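Local coordinates for protein diaminopimelate decarboxylase (Phaeodactylum tricornutum, PDB 7JPJ) that probably decarboxylates diaminopimelate to lysine with pyridoxal 5'-phosphate as cofactor, and works as an obligate dimer, at residues 19-30 and 420-428; 316-325 and 394-404. All coordinates share one frame; numbering follows the deposited sequence.

How the contacts relate
Contact 2 is nested along the chain inside the long loop closed by contact 1, and their centres lie about 18 Å apart. Two probable hydrogen bonds join them: Y30 OH to D318 O, 2.7 Å, and Q428 OE1 to N403 ND2, 3.0 Å. R425 of contact 1 also packs against S397 of contact 2, as does Y30. Contact 1 lies away from the annotated sites, whereas contact 2 reaches the active site. Its R321 side chain comes within about 4 Å of bound D-lysine, and that of Y395 within about 3 Å of the side chain of K60, the predicted cofactor lysine, which carries no cofactor here. Both contacts touch the second subunit.

Contact 1: residues 19-30 and 420-428; sequences ACIDAAGGTPLY and KAHLIRKRQ
A421 points its CB at helix 19-24, meeting A23 CB at 3.8 Å and the backbone of A19 and C20, in the beta domain, built here from both ends of the chain, that accompanies the TIM barrel in fold type III pyridoxal phosphate enzymes. Strand 421-423 runs alongside the helix at 25° to it, their axes 7.7 Å apart, a closeness that the small side chains A23 and A421 permit. V413 of strand 412-415 packs on A421 and A24 and extends this apolar layer. Two residues on, L423 lays its branched end along the last helical turn: CD2 lies against A23 O and CD1 against A24 CA, 4.1 Å away. At I424 and R425, both facing E412, a classic beta bulge coincides with the corner the chain turns at I424. R425 then sends its guanidinium to the ring of Y30, NH2 approaching CE2 to 3.9 Å with the two planes nearly perpendicular; the same NH2 is hydrogen-bonded to A410 O. R427 starts with CG anti to the backbone N (chi1 -176°) and bends at chi3, which carries its guanidinium to the turn after the helix. There NH2 makes weak hydrogen bonds to A24 O and, at 2.8 Å, to G26 O in the guanidinium plane, while NH1 donates to P28 O at 3.3 Å, in that carbonyl's plane, with an N-H...O angle of 146°.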
# COMPACT_ATOMS: atom_id res chain seq x y z
N ALA A 19 -13.42 -25.28 4.04
CA ALA A 19 -13.82 -25.09 5.43
C ALA A 19 -13.54 -23.66 5.89
O ALA A 19 -14.33 -23.08 6.64
CB ALA A 19 -13.09 -26.09 6.33
N CYS A 20 -12.43 -23.08 5.44
CA CYS A 20 -12.12 -21.69 5.77
C CYS A 20 -13.11 -20.73 5.11
O CYS A 20 -13.58 -19.78 5.75
CB CYS A 20 -10.70 -21.35 5.35
SG CYS A 20 -9.43 -22.34 6.13
N ILE A 21 -13.42 -20.96 3.84
CA ILE A 21 -14.31 -20.07 3.11
C ILE A 21 -15.69 -20.03 3.77
O ILE A 21 -16.30 -18.96 3.90
CB ILE A 21 -14.40 -20.50 1.63
CG1 ILE A 21 -13.01 -20.48 0.99
CG2 ILE A 21 -15.34 -19.58 0.87
CD1 ILE A 21 -13.00 -20.91 -0.45
N ASP A 22 -16.19 -21.19 4.19
CA ASP A 22 -17.47 -21.24 4.90
C ASP A 22 -17.41 -20.47 6.22
O ASP A 22 -18.38 -19.79 6.59
CB ASP A 22 -17.88 -22.69 5.13
CG ASP A 22 -18.09 -23.45 3.84
OD1 ASP A 22 -17.60 -23.00 2.78
OD2 ASP A 22 -18.72 -24.53 3.89
N ALA A 23 -16.28 -20.55 6.93
CA ALA A 23 -16.17 -19.86 8.21
C ALA A 23 -16.09 -18.35 8.04
O ALA A 23 -16.48 -17.60 8.94
CB ALA A 23 -14.95 -20.37 8.98
N ALA A 24 -15.59 -17.88 6.89
CA ALA A 24 -15.42 -16.46 6.64
C ALA A 24 -16.54 -15.88 5.77
O ALA A 24 -16.53 -14.67 5.51
CB ALA A 24 -14.07 -16.19 5.98
N GLY A 25 -17.48 -16.70 5.32
CA GLY A 25 -18.58 -16.21 4.52
C GLY A 25 -18.26 -15.90 3.07
O GLY A 25 -18.99 -15.14 2.43
N GLY A 26 -17.19 -16.48 2.54
CA GLY A 26 -16.80 -16.28 1.16
C GLY A 26 -15.37 -15.79 1.03
O GLY A 26 -14.68 -15.56 2.02
N THR A 27 -14.95 -15.63 -0.21
CA THR A 27 -13.61 -15.17 -0.55
C THR A 27 -13.62 -13.67 -0.85
O THR A 27 -14.65 -13.11 -1.21
CB THR A 27 -13.08 -15.94 -1.76
OG1 THR A 27 -14.14 -16.17 -2.70
CG2 THR A 27 -12.49 -17.28 -1.33
N PRO A 28 -12.48 -12.98 -0.69
CA PRO A 28 -11.17 -13.48 -0.22
C PRO A 28 -11.06 -13.53 1.30
O PRO A 28 -11.92 -12.99 1.99
CB PRO A 28 -10.20 -12.46 -0.80
CG PRO A 28 -10.97 -11.19 -0.82
CD PRO A 28 -12.41 -11.57 -1.10
N LEU A 29 -10.00 -14.17 1.80
CA LEU A 29 -9.77 -14.25 3.23
C LEU A 29 -8.31 -14.59 3.49
O LEU A 29 -7.61 -15.10 2.62
CB LEU A 29 -10.68 -15.30 3.89
CG LEU A 29 -10.55 -16.74 3.38
CD1 LEU A 29 -9.75 -17.60 4.36
CD2 LEU A 29 -11.92 -17.34 3.12
N TYR A 30 -7.86 -14.28 4.70
CA TYR A 30 -6.55 -14.68 5.19
C TYR A 30 -6.72 -15.92 6.06
O TYR A 30 -7.59 -15.96 6.94
CB TYR A 30 -5.88 -13.57 6.00
CG TYR A 30 -5.63 -12.27 5.27
CD1 TYR A 30 -4.51 -12.11 4.46
CD2 TYR A 30 -6.48 -11.19 5.43
CE1 TYR A 30 -4.27 -10.92 3.81
CE2 TYR A 30 -6.25 -9.99 4.78
CZ TYR A 30 -5.14 -9.86 3.97
OH TYR A 30 -4.90 -8.67 3.32
N LYS A 420 -9.90 -27.56 11.85
CA LYS A 420 -11.13 -26.79 11.93
C LYS A 420 -10.83 -25.30 11.80
O LYS A 420 -9.78 -24.82 12.25
CB LYS A 420 -11.86 -27.06 13.25
CG LYS A 420 -11.95 -28.53 13.63
CD LYS A 420 -13.04 -29.26 12.86
CE LYS A 420 -13.15 -30.72 13.30
NZ LYS A 420 -13.44 -30.84 14.76
N ALA A 421 -11.76 -24.56 11.20
CA ALA A 421 -11.58 -23.14 10.94
C ALA A 421 -12.29 -22.31 12.00
O ALA A 421 -13.43 -22.61 12.38
CB ALA A 421 -12.11 -22.77 9.55
N HIS A 422 -11.62 -21.27 12.48
CA HIS A 422 -12.19 -20.32 13.43
C HIS A 422 -11.99 -18.92 12.89
O HIS A 422 -10.87 -18.53 12.54
CB HIS A 422 -11.55 -20.44 14.82
CG HIS A 422 -11.44 -21.84 15.33
ND1 HIS A 422 -12.49 -22.49 15.95
CD2 HIS A 422 -10.41 -22.72 15.33
CE1 HIS A 422 -12.11 -23.70 16.31
NE2 HIS A 422 -10.86 -23.87 15.94
N LEU A 423 -13.08 -18.15 12.85
CA LEU A 423 -13.00 -16.76 12.42
C LEU A 423 -12.39 -15.91 13.53
O LEU A 423 -12.83 -15.97 14.68
CB LEU A 423 -14.40 -16.25 12.05
CG LEU A 423 -14.54 -14.88 11.37
CD1 LEU A 423 -13.80 -14.84 10.04
CD2 LEU A 423 -16.02 -14.55 11.17
N ILE A 424 -11.36 -15.13 13.19
CA ILE A 424 -10.71 -14.24 14.14
C ILE A 424 -10.84 -12.77 13.75
O ILE A 424 -10.39 -11.90 14.51
CB ILE A 424 -9.23 -14.61 14.34
CG1 ILE A 424 -8.49 -14.63 13.01
CG2 ILE A 424 -9.11 -15.96 15.02
CD1 ILE A 424 -7.04 -15.04 13.14
N ARG A 425 -11.44 -12.47 12.60
CA ARG A 425 -11.74 -11.09 12.21
C ARG A 425 -12.82 -11.15 11.15
O ARG A 425 -12.57 -11.64 10.04
CB ARG A 425 -10.50 -10.38 11.69
CG ARG A 425 -10.68 -8.87 11.54
CD ARG A 425 -9.40 -8.21 11.08
NE ARG A 425 -9.18 -8.35 9.64
CZ ARG A 425 -8.07 -7.96 9.02
NH1 ARG A 425 -7.07 -7.42 9.71
NH2 ARG A 425 -7.95 -8.13 7.71
N LYS A 426 -14.01 -10.66 11.47
CA LYS A 426 -15.11 -10.69 10.52
C LYS A 426 -14.85 -9.70 9.38
O LYS A 426 -14.13 -8.71 9.54
CB LYS A 426 -16.44 -10.38 11.21
CG LYS A 426 -16.46 -9.08 12.00
CD LYS A 426 -17.82 -8.85 12.65
CE LYS A 426 -17.83 -7.63 13.55
NZ LYS A 426 -19.17 -7.38 14.15
N ARG A 427 -15.45 -9.99 8.23
CA ARG A 427 -15.30 -9.12 7.07
C ARG A 427 -15.83 -7.73 7.39
O ARG A 427 -16.84 -7.57 8.08
CB ARG A 427 -16.03 -9.70 5.87
CG ARG A 427 -15.85 -8.91 4.58
CD ARG A 427 -16.61 -9.55 3.42
NE ARG A 427 -16.43 -11.00 3.38
CZ ARG A 427 -15.41 -11.61 2.79
NH1 ARG A 427 -14.46 -10.91 2.19
NH2 ARG A 427 -15.32 -12.94 2.81
N GLN A 428 -15.14 -6.72 6.87
CA GLN A 428 -15.57 -5.34 7.05
C GLN A 428 -16.80 -5.05 6.19
O GLN A 428 -16.94 -5.58 5.08
CB GLN A 428 -14.43 -4.39 6.70
CG GLN A 428 -14.63 -2.95 7.11
CD GLN A 428 -13.47 -2.08 6.67
OE1 GLN A 428 -12.83 -2.35 5.65
NE2 GLN A 428 -13.17 -1.05 7.45

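Contact 2: residues 316-325 and 394-404; sequences MTDVLRPSLY and AYCSGMSTKNY. With SO4 (sulfate ion), chain D.
T401 and S400 meet the carbonyls of M316 and T317 in the close-packed half of this contact. M316 O receives two weak hydrogen bonds from T401, one from N and one from OG1, the latter 2.9 Å long. S400 OG donates to T317 O at 3.0 Å, coming from above the carbonyl plane, 52° out of it. The methyl of T317 touches the type II beta turn 401-404: CG2 rests 3.2 Å from T401 O and also touches Y404 O, while OG1 is bonded to H355. Beside it, the M316 chain, bent at chi3, brings SD to Y404 CE2 at 4.0 Å, an oblique Met-aromatic contact. These loops lie at the seam between the beta domain and the TIM barrel of the fold type III enzymes, where the second subunit also packs, its T401 on L320 and its Y404 on M399. Toward the pocket the meeting becomes looser and mostly apolar. The methyl CE of M399 fits among L320, L324 and Y325, closest to L324 CD2 at 3.7 Å. R321 passes its CG and CD over the carbonyls of Y395 and A394 on the way to D-lysine. The ring end of Y395 leads off from this packing; its OH gives a 2.6 Å hydrogen bond to O3 of a sulfate at the ring edge, which G238 N, G281 N and T282 OG1 also hold, probably where the cofactor phosphate would sit.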
# COMPACT_ATOMS: atom_id res chain seq x y z
N MET A 316 -3.95 -6.20 -4.67
CA MET A 316 -3.10 -5.34 -3.84
C MET A 316 -3.83 -4.83 -2.60
O MET A 316 -3.17 -4.41 -1.64
CB MET A 316 -2.58 -4.17 -4.67
CG MET A 316 -3.63 -3.56 -5.57
SD MET A 316 -3.12 -1.99 -6.27
CE MET A 316 -1.54 -2.44 -7.00
N THR A 317 -5.17 -4.83 -2.61
CA THR A 317 -5.94 -4.56 -1.41
C THR A 317 -5.64 -5.56 -0.30
O THR A 317 -5.89 -5.26 0.88
CB THR A 317 -7.44 -4.60 -1.73
OG1 THR A 317 -7.71 -5.72 -2.57
CG2 THR A 317 -7.87 -3.33 -2.43
N ASP A 318 -5.13 -6.74 -0.64
CA ASP A 318 -4.90 -7.80 0.34
C ASP A 318 -3.45 -8.26 0.40
O ASP A 318 -2.96 -8.56 1.49
CB ASP A 318 -5.81 -8.99 0.02
CG ASP A 318 -7.21 -8.55 -0.36
OD1 ASP A 318 -7.98 -8.15 0.55
OD2 ASP A 318 -7.53 -8.58 -1.56
N VAL A 319 -2.76 -8.32 -0.74
CA VAL A 319 -1.34 -8.66 -0.78
C VAL A 319 -0.66 -7.64 -1.69
O VAL A 319 -0.84 -7.68 -2.91
CB VAL A 319 -1.09 -10.09 -1.26
CG1 VAL A 319 0.40 -10.39 -1.28
CG2 VAL A 319 -1.81 -11.09 -0.37
N LEU A 320 0.11 -6.73 -1.10
CA LEU A 320 0.77 -5.66 -1.83
C LEU A 320 2.20 -5.98 -2.23
O LEU A 320 2.73 -5.35 -3.14
CB LEU A 320 0.74 -4.37 -1.00
CG LEU A 320 1.45 -3.13 -1.55
CD1 LEU A 320 0.70 -2.55 -2.74
CD2 LEU A 320 1.62 -2.09 -0.45
N ARG A 321 2.83 -6.96 -1.57
CA ARG A 321 4.24 -7.25 -1.83
C ARG A 321 4.55 -7.54 -3.30
O ARG A 321 5.65 -7.16 -3.74
CB ARG A 321 4.69 -8.41 -0.93
CG ARG A 321 4.54 -8.11 0.56
CD ARG A 321 5.39 -9.02 1.43
NE ARG A 321 5.97 -10.14 0.69
CZ ARG A 321 7.27 -10.33 0.50
NH1 ARG A 321 8.15 -9.47 1.00
NH2 ARG A 321 7.70 -11.37 -0.19
N PRO A 322 3.69 -8.19 -4.09
CA PRO A 322 3.99 -8.30 -5.53
C PRO A 322 4.09 -6.95 -6.23
O PRO A 322 5.01 -6.75 -7.03
CB PRO A 322 2.82 -9.12 -6.07
CG PRO A 322 2.39 -9.94 -4.93
CD PRO A 322 2.57 -9.07 -3.71
N SER A 323 3.18 -6.02 -5.95
CA SER A 323 3.24 -4.71 -6.58
C SER A 323 4.36 -3.85 -6.01
O SER A 323 4.97 -3.06 -6.75
CB SER A 323 1.91 -3.97 -6.43
OG SER A 323 0.86 -4.65 -7.08
N LEU A 324 4.67 -4.00 -4.72
CA LEU A 324 5.59 -3.07 -4.08
C LEU A 324 7.05 -3.46 -4.30
O LEU A 324 7.90 -2.58 -4.46
CB LEU A 324 5.29 -3.00 -2.58
CG LEU A 324 6.03 -1.91 -1.80
CD1 LEU A 324 5.87 -0.55 -2.47
CD2 LEU A 324 5.52 -1.86 -0.36
N TYR A 325 7.35 -4.75 -4.33
CA TYR A 325 8.72 -5.22 -4.47
C TYR A 325 8.96 -6.10 -5.68
O TYR A 325 10.12 -6.32 -6.04
CB TYR A 325 9.15 -6.00 -3.21
CG TYR A 325 8.82 -5.32 -1.90
CD1 TYR A 325 9.32 -4.06 -1.61
CD2 TYR A 325 8.01 -5.95 -0.96
CE1 TYR A 325 9.02 -3.44 -0.41
CE2 TYR A 325 7.70 -5.34 0.24
CZ TYR A 325 8.21 -4.08 0.51
OH TYR A 325 7.91 -3.46 1.71
N ALA A 394 2.97 -12.34 6.55
CA ALA A 394 3.83 -11.26 7.01
C ALA A 394 3.74 -10.10 6.03
O ALA A 394 3.94 -10.28 4.83
CB ALA A 394 5.28 -11.72 7.15
N TYR A 395 3.42 -8.91 6.56
CA TYR A 395 3.36 -7.68 5.76
C TYR A 395 2.37 -7.80 4.60
O TYR A 395 2.62 -7.33 3.50
CB TYR A 395 4.75 -7.29 5.26
CG TYR A 395 5.76 -7.18 6.37
CD1 TYR A 395 5.74 -6.10 7.25
CD2 TYR A 395 6.74 -8.15 6.56
CE1 TYR A 395 6.65 -5.99 8.27
CE2 TYR A 395 7.66 -8.05 7.58
CZ TYR A 395 7.61 -6.97 8.43
OH TYR A 395 8.53 -6.85 9.46
N CYS A 396 1.24 -8.45 4.87
CA CYS A 396 0.13 -8.51 3.91
C CYS A 396 -1.13 -7.94 4.53
O CYS A 396 -1.54 -6.84 4.16
CB CYS A 396 -0.08 -9.94 3.41
SG CYS A 396 1.33 -10.61 2.49
N SER A 397 -1.76 -8.65 5.47
CA SER A 397 -2.87 -8.06 6.21
C SER A 397 -2.43 -6.81 6.96
O SER A 397 -3.17 -5.82 7.03
CB SER A 397 -3.45 -9.09 7.18
OG SER A 397 -4.49 -8.52 7.95
N GLY A 398 -1.22 -6.82 7.52
CA GLY A 398 -0.72 -5.67 8.25
C GLY A 398 -0.14 -4.56 7.41
O GLY A 398 0.23 -3.52 7.96
N MET A 399 -0.03 -4.75 6.09
CA MET A 399 0.51 -3.72 5.22
C MET A 399 0.01 -3.91 3.79
O MET A 399 0.68 -4.53 2.96
CB MET A 399 2.04 -3.72 5.26
CG MET A 399 2.71 -2.79 4.26
SD MET A 399 4.39 -3.27 3.86
CE MET A 399 4.15 -4.02 2.25
N SER A 400 -1.18 -3.40 3.51
CA SER A 400 -1.77 -3.49 2.18
C SER A 400 -2.58 -2.23 1.93
O SER A 400 -2.77 -1.40 2.83
CB SER A 400 -2.65 -4.74 2.03
OG SER A 400 -3.75 -4.70 2.94
N THR A 401 -3.07 -2.09 0.71
CA THR A 401 -3.92 -0.96 0.35
C THR A 401 -5.39 -1.35 0.47
O THR A 401 -6.14 -1.39 -0.51
CB THR A 401 -3.58 -0.46 -1.06
OG1 THR A 401 -3.68 -1.55 -1.99
CG2 THR A 401 -2.17 0.10 -1.09
N LYS A 402 -5.79 -1.64 1.70
CA LYS A 402 -7.18 -1.96 1.99
C LYS A 402 -8.07 -0.78 1.62
O LYS A 402 -7.67 0.39 1.69
CB LYS A 402 -7.35 -2.30 3.47
CG LYS A 402 -7.13 -1.13 4.41
CD LYS A 402 -7.28 -1.53 5.87
CE LYS A 402 -5.98 -2.07 6.42
NZ LYS A 402 -6.05 -2.29 7.89
N ASN A 403 -9.30 -1.10 1.19
CA ASN A 403 -10.36 -0.16 0.84
C ASN A 403 -10.08 0.61 -0.44
O ASN A 403 -10.90 1.46 -0.82
CB ASN A 403 -10.66 0.82 1.99
CG ASN A 403 -10.95 0.11 3.30
OD1 ASN A 403 -10.52 0.55 4.37
ND2 ASN A 403 -11.68 -1.00 3.22
N TYR A 404 -8.96 0.36 -1.12
CA TYR A 404 -8.80 0.84 -2.48
C TYR A 404 -9.87 0.21 -3.37
O TYR A 404 -10.16 -0.99 -3.25
CB TYR A 404 -7.40 0.49 -3.00
CG TYR A 404 -7.10 0.99 -4.39
CD1 TYR A 404 -7.53 2.24 -4.81
CD2 TYR A 404 -6.39 0.21 -5.29
CE1 TYR A 404 -7.26 2.71 -6.08
CE2 TYR A 404 -6.11 0.66 -6.57
CZ TYR A 404 -6.55 1.91 -6.96
OH TYR A 404 -6.27 2.37 -8.23
S SO4 D . 11.68 -8.86 9.65
O1 SO4 D . 11.77 -9.45 8.32
O2 SO4 D . 12.33 -9.74 10.62
O3 SO4 D . 10.28 -8.69 10.01
O4 SO4 D . 12.33 -7.56 9.65